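Local coordinates for transcriptional regulator, LacI family protein (Rhodococcus jostii, PDB 3K9C) that probably binds DNA as a LacI-family transcription factor, with a periplasmic-binding-protein-like region of the kind that senses small molecules in relatives, at residues L21-H26 and N193-T198; G27-Q32 and T241-A246; A145-A150 and A160-G165; V231-I236 and R272-P277. All coordinates share one frame; numbering follows the deposited sequence.

Contact 1 (L21-H26 and N193-T198); sequences LQQPFH and NDRCAT
At the interface between the two lobes of the periplasmic-binding-protein-like fold, Arg-195 reaches from the first turn of helix 194-206 to Gln-22, in the loop before helix 24-39, and to Pro-24, the first residue of that helix. The guanidinium group grips one oxygen with two N-H groups: NH2 lies 2.7 Å from Gln-22 O, with an N-H...O angle of 140°, and NH1 adds a weak bond to the same atom at 3.0 Å. The oxygen sits at the edge of the group, somewhat out of its plane. Over one face comes the proline ring, with Pro-24 CD 3.3 Å from Arg-195 CZ and above the centre of the group. The arginine chain runs extended from the backbone and then turns about the CG-CD bond (chi3 -93°), which lays the flat end against the proline. In this two-lobed fold, an arginine of one lobe thus bonds a backbone oxygen of the other. Replacing Arg-195 by a leucine would probably leave Gln-22 O without either donor from the opposite lobe and Pro-24 without its flat partner. The helix that carries the arginine is N-capped by Asn-193, whose OD1 accepts from Cys-196 N at 2.8 Å. One turn on, Thr-198 N and Thr-198 OG1 bond to Asp-194 O from opposite faces of its plane. Leu-225 packs on both Pro-24 and Arg-195, while Gln-22 NE2 is hydrogen-bonded to Asp-28 OD1 of the second subunit.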
# COMPACT_ATOMS: atom_id res chain seq x y z
N LEU B 21 6.15 -3.21 -5.05
CA LEU B 21 4.85 -2.57 -5.21
C LEU B 21 3.97 -2.89 -3.99
O LEU B 21 3.97 -4.00 -3.48
CB LEU B 21 4.18 -3.09 -6.48
CG LEU B 21 3.21 -2.14 -7.20
CD1 LEU B 21 3.94 -0.87 -7.58
CD2 LEU B 21 2.64 -2.81 -8.44
N GLN B 22 3.24 -1.89 -3.51
CA GLN B 22 2.36 -2.09 -2.37
C GLN B 22 3.06 -2.47 -1.05
O GLN B 22 2.46 -3.12 -0.20
CB GLN B 22 1.30 -3.14 -2.69
CG GLN B 22 0.52 -2.86 -3.96
CD GLN B 22 -0.76 -3.66 -4.05
OE1 GLN B 22 -1.62 -3.54 -3.18
NE2 GLN B 22 -0.89 -4.47 -5.10
N GLN B 23 4.32 -2.09 -0.89
CA GLN B 23 5.02 -2.37 0.36
C GLN B 23 5.10 -1.00 1.02
O GLN B 23 5.80 -0.12 0.56
CB GLN B 23 6.43 -2.91 0.10
CG GLN B 23 7.12 -3.42 1.34
CD GLN B 23 6.41 -4.64 1.93
OE1 GLN B 23 6.30 -5.68 1.27
NE2 GLN B 23 5.93 -4.51 3.16
N PRO B 24 4.36 -0.81 2.12
CA PRO B 24 4.33 0.46 2.85
C PRO B 24 5.66 1.19 3.00
O PRO B 24 5.80 2.34 2.56
CB PRO B 24 3.72 0.07 4.19
CG PRO B 24 2.76 -1.03 3.80
CD PRO B 24 3.62 -1.85 2.86
N PHE B 25 6.65 0.52 3.59
CA PHE B 25 7.95 1.13 3.80
C PHE B 25 8.68 1.50 2.49
O PHE B 25 9.42 2.47 2.47
CB PHE B 25 8.84 0.23 4.65
CG PHE B 25 10.14 0.86 5.05
CD1 PHE B 25 10.16 2.09 5.71
CD2 PHE B 25 11.35 0.25 4.74
CE1 PHE B 25 11.37 2.70 6.06
CE2 PHE B 25 12.56 0.84 5.09
CZ PHE B 25 12.57 2.07 5.75
N HIS B 26 8.48 0.72 1.43
CA HIS B 26 9.14 1.06 0.16
C HIS B 26 8.46 2.29 -0.43
O HIS B 26 9.10 3.10 -1.11
CB HIS B 26 9.08 -0.09 -0.85
CG HIS B 26 9.94 -1.26 -0.47
ND1 HIS B 26 10.30 -2.23 -1.38
CD2 HIS B 26 10.47 -1.63 0.71
CE1 HIS B 26 11.02 -3.15 -0.77
NE2 HIS B 26 11.13 -2.82 0.50
N ASN B 193 7.33 -5.79 11.45
CA ASN B 193 7.09 -4.47 10.87
C ASN B 193 5.64 -4.02 11.12
O ASN B 193 4.83 -4.80 11.63
CB ASN B 193 7.44 -4.44 9.36
CG ASN B 193 6.48 -5.25 8.48
OD1 ASN B 193 5.44 -5.75 8.92
ND2 ASN B 193 6.82 -5.36 7.21
N ASP B 194 5.34 -2.78 10.76
CA ASP B 194 4.00 -2.22 10.94
C ASP B 194 2.86 -3.02 10.30
O ASP B 194 1.77 -3.15 10.87
CB ASP B 194 3.93 -0.79 10.41
CG ASP B 194 4.81 0.18 11.19
OD1 ASP B 194 5.25 -0.16 12.30
OD2 ASP B 194 5.04 1.30 10.68
N ARG B 195 3.09 -3.54 9.10
CA ARG B 195 2.06 -4.32 8.42
C ARG B 195 1.78 -5.60 9.19
O ARG B 195 0.64 -6.05 9.28
CB ARG B 195 2.48 -4.65 6.98
CG ARG B 195 1.42 -5.43 6.22
CD ARG B 195 1.79 -5.57 4.75
NE ARG B 195 1.20 -4.50 3.95
CZ ARG B 195 1.43 -4.34 2.65
NH1 ARG B 195 2.24 -5.18 2.00
NH2 ARG B 195 0.84 -3.35 1.99
N CYS B 196 2.83 -6.18 9.76
CA CYS B 196 2.69 -7.39 10.57
C CYS B 196 1.92 -7.04 11.84
O CYS B 196 1.04 -7.79 12.28
CB CYS B 196 4.07 -7.93 10.93
SG CYS B 196 4.07 -9.41 11.93
N ALA B 197 2.26 -5.89 12.42
CA ALA B 197 1.61 -5.41 13.64
C ALA B 197 0.13 -5.15 13.37
O ALA B 197 -0.72 -5.38 14.23
CB ALA B 197 2.30 -4.12 14.13
N THR B 198 -0.18 -4.67 12.17
CA THR B 198 -1.58 -4.42 11.83
C THR B 198 -2.40 -5.70 12.00
O THR B 198 -3.54 -5.65 12.48
CB THR B 198 -1.72 -3.91 10.38
OG1 THR B 198 -1.15 -2.60 10.27
CG2 THR B 198 -3.20 -3.84 9.99

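Contact 2 (G27-Q32 and T241-A246); sequences GDLVEQ and THMAEA
Gln-32 lies over the first turn of segment 241-246, with its CB 3.4 Å from Ala-244 CB and its amide swung across Thr-241. The bend at chi2 (-57°) turns the chain so that Gln-32 CD comes 3.4 Å from Thr-241 OG1 while Gln-32 NE2 rests 3.6 Å from Thr-241 CG2; the two side chains meet at a slant. An alanine at Gln-32 would keep the CB contact with Ala-244 but is likely to leave the Thr-241 side chain without the amide that lies across it. One turn earlier, Leu-29 extends its CD2 branch to the selenomethionine Met-243, touching CB and SE alike at 4.1 Å. Between these two side chains sits Ala-244, whose CB also faces Leu-29 O. Its small side chain is consistent with the 8.4 Å between the axes of the helix pair, which cross at -56°. Both helices pack on the mixed sheet of their lobe, Leu-29 touching Leu-73 of strand 67-73 and Met-243 touching Val-106 of strand 104-108, while a salt bridge from Glu-245 to Arg-39 ties the helices further along.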
# COMPACT_ATOMS: atom_id res chain seq x y z
N GLY B 27 7.16 2.42 -0.18
CA GLY B 27 6.43 3.59 -0.65
C GLY B 27 7.00 4.86 -0.02
O GLY B 27 7.22 5.86 -0.71
N ASP B 28 7.24 4.83 1.29
CA ASP B 28 7.81 6.00 1.99
C ASP B 28 9.20 6.33 1.45
O ASP B 28 9.53 7.49 1.21
CB ASP B 28 7.94 5.75 3.49
CG ASP B 28 6.61 5.58 4.18
OD1 ASP B 28 5.69 6.41 3.95
OD2 ASP B 28 6.47 4.63 4.98
N LEU B 29 10.03 5.30 1.29
CA LEU B 29 11.38 5.48 0.78
C LEU B 29 11.36 6.02 -0.64
O LEU B 29 12.12 6.93 -0.96
CB LEU B 29 12.17 4.15 0.83
CG LEU B 29 12.65 3.69 2.21
CD1 LEU B 29 13.34 2.33 2.11
CD2 LEU B 29 13.62 4.71 2.79
N VAL B 30 10.49 5.48 -1.49
CA VAL B 30 10.42 5.96 -2.87
C VAL B 30 10.05 7.45 -2.91
O VAL B 30 10.68 8.23 -3.62
CB VAL B 30 9.38 5.18 -3.71
CG1 VAL B 30 9.04 5.96 -4.97
CG2 VAL B 30 9.94 3.79 -4.08
N GLU B 31 9.00 7.82 -2.17
CA GLU B 31 8.58 9.21 -2.16
C GLU B 31 9.73 10.12 -1.80
O GLU B 31 9.98 11.12 -2.48
CB GLU B 31 7.44 9.43 -1.15
CG GLU B 31 7.07 10.90 -0.97
CD GLU B 31 5.81 11.08 -0.14
OE1 GLU B 31 5.35 10.10 0.48
OE2 GLU B 31 5.29 12.22 -0.10
N GLN B 32 10.45 9.78 -0.73
CA GLN B 32 11.58 10.59 -0.31
C GLN B 32 12.76 10.53 -1.28
O GLN B 32 13.48 11.52 -1.44
CB GLN B 32 11.99 10.18 1.12
CG GLN B 32 10.89 10.43 2.13
CD GLN B 32 10.43 11.88 2.13
OE1 GLN B 32 9.27 12.18 2.41
NE2 GLN B 32 11.35 12.78 1.82
N THR B 241 13.13 9.76 5.35
CA THR B 241 13.70 10.92 4.67
C THR B 241 15.23 10.90 4.68
O THR B 241 15.86 11.03 3.64
CB THR B 241 13.20 12.23 5.28
OG1 THR B 241 11.77 12.23 5.27
CG2 THR B 241 13.69 13.41 4.45
N HIS B 242 15.82 10.73 5.86
CA HIS B 242 17.28 10.71 5.96
C HIS B 242 17.87 9.48 5.26
O HIS B 242 18.96 9.54 4.69
CB HIS B 242 17.73 10.72 7.42
CG HIS B 242 19.22 10.81 7.59
ND1 HIS B 242 19.83 10.73 8.83
CD2 HIS B 242 20.21 10.99 6.69
CE1 HIS B 242 21.14 10.85 8.67
NE2 HIS B 242 21.39 11.01 7.39
N MSE B 243 17.16 8.36 5.30
CA MSE B 243 17.64 7.16 4.65
C MSE B 243 17.62 7.37 3.13
O MSE B 243 18.55 6.96 2.43
CB MSE B 243 16.77 5.97 5.04
CG MSE B 243 17.39 4.62 4.71
SE MSE B 243 16.34 3.17 5.47
CE MSE B 243 17.01 3.32 7.27
N ALA B 244 16.58 8.01 2.62
CA ALA B 244 16.46 8.28 1.19
C ALA B 244 17.56 9.22 0.70
O ALA B 244 18.17 9.00 -0.34
CB ALA B 244 15.09 8.87 0.87
N GLU B 245 17.81 10.29 1.46
CA GLU B 245 18.84 11.26 1.09
C GLU B 245 20.21 10.61 1.09
O GLU B 245 21.03 10.88 0.22
CB GLU B 245 18.85 12.45 2.07
CG GLU B 245 17.56 13.22 2.16
CD GLU B 245 17.76 14.60 2.78
OE1 GLU B 245 18.44 15.44 2.14
OE2 GLU B 245 17.24 14.85 3.89
N ALA B 246 20.45 9.75 2.08
CA ALA B 246 21.73 9.06 2.21
C ALA B 246 21.93 8.07 1.06
O ALA B 246 23.04 7.93 0.54
CB ALA B 246 21.79 8.33 3.53

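Contact 3 (A145-A150 and A160-G165); sequences AGFLAA and ATVVTG
Phe-147 and Leu-148 of helix 140-153 pack on Val-162 of strand 160-164 within a beta-alpha-beta crossover, the unit from which the lobes of this fold are built. Helix and strand run almost antiparallel, 169° between their directions, as the return from helix to the next parallel strand requires, and their axes pass 9.3 Å apart. The phenylalanine shows how a helix is seated on a sheet edge. Its CB points toward the strand, and with CG anti to the backbone N (chi1 175°) the ring is sent toward it, where Phe-147 and Val-162 slide past each other in opposite directions. CB and CG themselves stay clear of segment 160-165, and contact begins at the ortho carbon, where Phe-147 CD2 lies 3.8 Å from Val-162 CG2. One atom farther on, Phe-147 CE2 comes 3.8 Å from the backbone oxygen Thr-161 O, a plain contact with a carbonyl. The same CE2 approaches the methyl group Ala-160 CB at 4.3 Å, so a single flank of the ring spans three successive strand residues, each meeting it obliquely. The ring also meets that of His-131 on the adjoining strand 129-133 and touches Ile-114 and Val-118 of helix 110-123, which places it between sheet and helices. Backbone bonds from Thr-161 and Val-163 hold strand 160-164 at the edge of the four-stranded parallel sheet. Leu-148, on the exposed side, meets the same valine methyl as the phenylalanine, for Leu-148 CD2 reaches Val-162 CG2 at 3.6 Å, crossing it at a slant.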
# COMPACT_ATOMS: atom_id res chain seq x y z
N ALA B 145 17.90 -11.61 16.41
CA ALA B 145 19.06 -11.69 17.30
C ALA B 145 19.05 -10.51 18.26
O ALA B 145 19.30 -10.66 19.45
CB ALA B 145 20.34 -11.68 16.48
N GLY B 146 18.75 -9.33 17.74
CA GLY B 146 18.69 -8.17 18.61
C GLY B 146 17.64 -8.34 19.69
O GLY B 146 17.87 -7.95 20.84
N PHE B 147 16.50 -8.93 19.35
CA PHE B 147 15.42 -9.14 20.32
C PHE B 147 15.85 -10.08 21.45
O PHE B 147 15.61 -9.81 22.63
CB PHE B 147 14.17 -9.73 19.65
CG PHE B 147 13.08 -10.08 20.61
CD1 PHE B 147 12.30 -9.09 21.20
CD2 PHE B 147 12.86 -11.41 20.98
CE1 PHE B 147 11.33 -9.41 22.16
CE2 PHE B 147 11.89 -11.74 21.93
CZ PHE B 147 11.13 -10.73 22.52
N LEU B 148 16.44 -11.21 21.08
CA LEU B 148 16.88 -12.19 22.06
C LEU B 148 18.00 -11.62 22.93
O LEU B 148 18.04 -11.86 24.14
CB LEU B 148 17.36 -13.46 21.33
CG LEU B 148 16.24 -14.24 20.64
CD1 LEU B 148 16.82 -15.34 19.75
CD2 LEU B 148 15.33 -14.83 21.70
N ALA B 149 18.90 -10.85 22.33
CA ALA B 149 19.99 -10.25 23.08
C ALA B 149 19.46 -9.27 24.11
O ALA B 149 19.85 -9.30 25.27
CB ALA B 149 20.95 -9.54 22.14
N ALA B 150 18.55 -8.39 23.67
CA ALA B 150 17.98 -7.41 24.57
C ALA B 150 17.21 -8.08 25.70
O ALA B 150 17.28 -7.64 26.84
CB ALA B 150 17.07 -6.46 23.81
N ALA B 160 11.11 -15.04 27.11
CA ALA B 160 11.18 -14.46 25.78
C ALA B 160 10.71 -15.49 24.77
O ALA B 160 11.14 -16.65 24.79
CB ALA B 160 12.62 -14.03 25.47
N THR B 161 9.80 -15.08 23.88
CA THR B 161 9.27 -15.98 22.87
C THR B 161 9.43 -15.41 21.46
O THR B 161 9.14 -14.24 21.23
CB THR B 161 7.78 -16.25 23.11
OG1 THR B 161 7.57 -16.62 24.47
CG2 THR B 161 7.27 -17.36 22.20
N VAL B 162 9.91 -16.23 20.53
CA VAL B 162 10.06 -15.79 19.15
C VAL B 162 9.32 -16.76 18.24
O VAL B 162 9.59 -17.95 18.24
CB VAL B 162 11.52 -15.78 18.67
CG1 VAL B 162 11.56 -15.27 17.23
CG2 VAL B 162 12.38 -14.88 19.56
N VAL B 163 8.36 -16.24 17.48
CA VAL B 163 7.63 -17.10 16.56
C VAL B 163 7.90 -16.61 15.15
O VAL B 163 8.06 -15.41 14.91
CB VAL B 163 6.11 -17.08 16.84
CG1 VAL B 163 5.85 -17.57 18.27
CG2 VAL B 163 5.55 -15.67 16.65
N THR B 164 8.01 -17.55 14.21
CA THR B 164 8.28 -17.21 12.83
C THR B 164 7.08 -16.47 12.24
O THR B 164 5.94 -16.93 12.35
CB THR B 164 8.58 -18.48 12.03
OG1 THR B 164 9.69 -19.16 12.63
CG2 THR B 164 8.93 -18.13 10.58
N GLY B 165 7.34 -15.32 11.65
CA GLY B 165 6.26 -14.53 11.08
C GLY B 165 6.48 -14.21 9.62
O GLY B 165 6.71 -15.11 8.81

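Contact 4 (V231-I236 and R272-P277); sequences VQMTTI and RATTGP
Segments 231-236 and 272-277 lie backbone to backbone, with CA of Thr-234 and CA of Arg-272 only 4.6 Å apart and Ala-273 N donating to Gln-232 O at 2.9 Å. Beyond that bond, side chains do the joining, and this makes the contact a good example of threonine hydroxyls lacing a segment that runs into a short strand to one without regular structure. Thr-234 is the hub. Its backbone N donates almost straight (168°) to Thr-274 OG1 at 2.7 Å, and its own OG1 accepts from Arg-272 N at 3.1 Å. That hydroxyl is also hydrogen-bonded to Thr-275 OG1 at 2.9 Å, the two side chains crossing at about a right angle. Thr-274 OG1 stands between its backbone N and carbonyl carbon (chi1 57°), where it can take the Thr-234 N-H and still bond to Val-217 O. Arg-272 stretches alongside, and its NH1 donates at 2.9 Å to Met-233 O, which lies in the plane of the guanidinium. Thr-235 CG2 lies beside that same nitrogen, while Thr-235 OG1 bonds to Asp-194. The second terminal nitrogen, NH2, forms a salt bridge with Asp-222, so both terminal nitrogens of the arginine have a partner. At the exposed side, the amide of Gln-232 leans on a methyl group, Gln-232 NE2 3.6 Å from Ala-273 CB. The selenomethionine Met-233 packs on helix 194-206; Thr-235 pairs with Val-270 of strand 262-270, and the backbone of Thr-274 bonds to Val-217 of strand 216-218, so the contact lies where the edge of the mixed sheet approaches the parallel one.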
# COMPACT_ATOMS: atom_id res chain seq x y z
N VAL B 231 -5.45 3.96 14.53
CA VAL B 231 -4.53 2.86 14.79
C VAL B 231 -3.55 3.28 15.89
O VAL B 231 -3.41 2.59 16.89
CB VAL B 231 -3.75 2.47 13.51
CG1 VAL B 231 -2.78 1.34 13.82
CG2 VAL B 231 -4.73 2.03 12.43
N GLN B 232 -2.91 4.44 15.69
CA GLN B 232 -1.96 5.01 16.65
C GLN B 232 -0.98 3.97 17.20
O GLN B 232 -0.89 3.74 18.40
CB GLN B 232 -2.70 5.70 17.80
CG GLN B 232 -4.22 5.47 17.81
CD GLN B 232 -4.90 6.07 19.04
OE1 GLN B 232 -4.82 7.28 19.29
NE2 GLN B 232 -5.56 5.22 19.81
N MSE B 233 -0.22 3.37 16.29
CA MSE B 233 0.74 2.33 16.61
C MSE B 233 2.13 2.79 17.07
O MSE B 233 2.79 3.58 16.40
CB MSE B 233 0.89 1.43 15.39
CG MSE B 233 1.64 0.14 15.59
SE MSE B 233 1.95 -0.53 13.82
CE MSE B 233 0.18 -1.24 13.51
N THR B 234 2.54 2.29 18.24
CA THR B 234 3.87 2.59 18.77
C THR B 234 4.76 1.81 17.82
O THR B 234 4.49 0.63 17.53
CB THR B 234 4.02 2.06 20.22
OG1 THR B 234 3.18 2.81 21.09
CG2 THR B 234 5.47 2.16 20.69
N THR B 235 5.82 2.44 17.34
CA THR B 235 6.70 1.80 16.37
C THR B 235 8.12 2.35 16.42
O THR B 235 8.41 3.28 17.17
CB THR B 235 6.14 2.01 14.94
OG1 THR B 235 6.86 1.21 14.00
CG2 THR B 235 6.26 3.48 14.54
N ILE B 236 8.99 1.77 15.61
CA ILE B 236 10.38 2.19 15.53
C ILE B 236 10.65 2.81 14.17
O ILE B 236 10.51 2.15 13.13
CB ILE B 236 11.33 1.00 15.73
CG1 ILE B 236 11.18 0.48 17.16
CG2 ILE B 236 12.76 1.41 15.45
CD1 ILE B 236 11.81 -0.85 17.36
N ARG B 272 3.06 5.88 20.58
CA ARG B 272 1.71 6.30 20.28
C ARG B 272 0.82 5.65 21.33
O ARG B 272 1.15 5.71 22.52
CB ARG B 272 1.33 5.92 18.85
CG ARG B 272 2.18 6.66 17.80
CD ARG B 272 1.45 6.84 16.47
NE ARG B 272 2.21 7.66 15.53
CZ ARG B 272 3.21 7.22 14.77
NH1 ARG B 272 3.57 5.94 14.82
NH2 ARG B 272 3.85 8.05 13.96
N ALA B 273 -0.26 4.99 20.93
CA ALA B 273 -1.16 4.41 21.91
C ALA B 273 -1.28 2.89 22.01
O ALA B 273 -2.20 2.39 22.67
CB ALA B 273 -2.55 5.01 21.72
N THR B 274 -0.37 2.14 21.39
CA THR B 274 -0.46 0.68 21.44
C THR B 274 0.44 0.03 22.50
O THR B 274 0.57 -1.19 22.53
CB THR B 274 -0.15 0.04 20.07
OG1 THR B 274 1.14 0.46 19.61
CG2 THR B 274 -1.22 0.45 19.05
N THR B 275 1.06 0.85 23.35
CA THR B 275 1.91 0.32 24.41
C THR B 275 1.55 1.01 25.72
O THR B 275 1.07 2.14 25.72
CB THR B 275 3.41 0.54 24.12
OG1 THR B 275 3.64 1.93 23.85
CG2 THR B 275 3.85 -0.29 22.94
N GLY B 276 1.76 0.31 26.84
CA GLY B 276 1.44 0.88 28.14
C GLY B 276 1.85 -0.06 29.26
O GLY B 276 2.37 -1.14 29.00
N PRO B 277 1.62 0.33 30.52
CA PRO B 277 1.99 -0.53 31.65
C PRO B 277 1.44 -1.94 31.51
O PRO B 277 0.36 -2.15 30.94
CB PRO B 277 1.41 0.21 32.86
CG PRO B 277 1.48 1.66 32.43
CD PRO B 277 1.00 1.58 30.99

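From the N terminus, residues 21-26 open contact 1 and 27-32, on the same helix 24-39, open contact 2. Contact 3, with only nine residues between its segments, opens and closes inside both longer spans and joins helix 140-153 to strand 160-164 in the second lobe. Contact 1 closes at 193-198, bringing the two lobes together. Contact 4 opens at 231-236, before contact 2 closes at 241-246 within the first lobe, and itself closes at 272-277, joining the segment entering strand 235-237 to the C-terminal segment after strand 262-270; contact 2 thus crosses contacts 1 and 4. Contacts 1 and 2 touch through Phe-25 and Met-243, contacts 1 and 4 through Asp-194 with Thr-235.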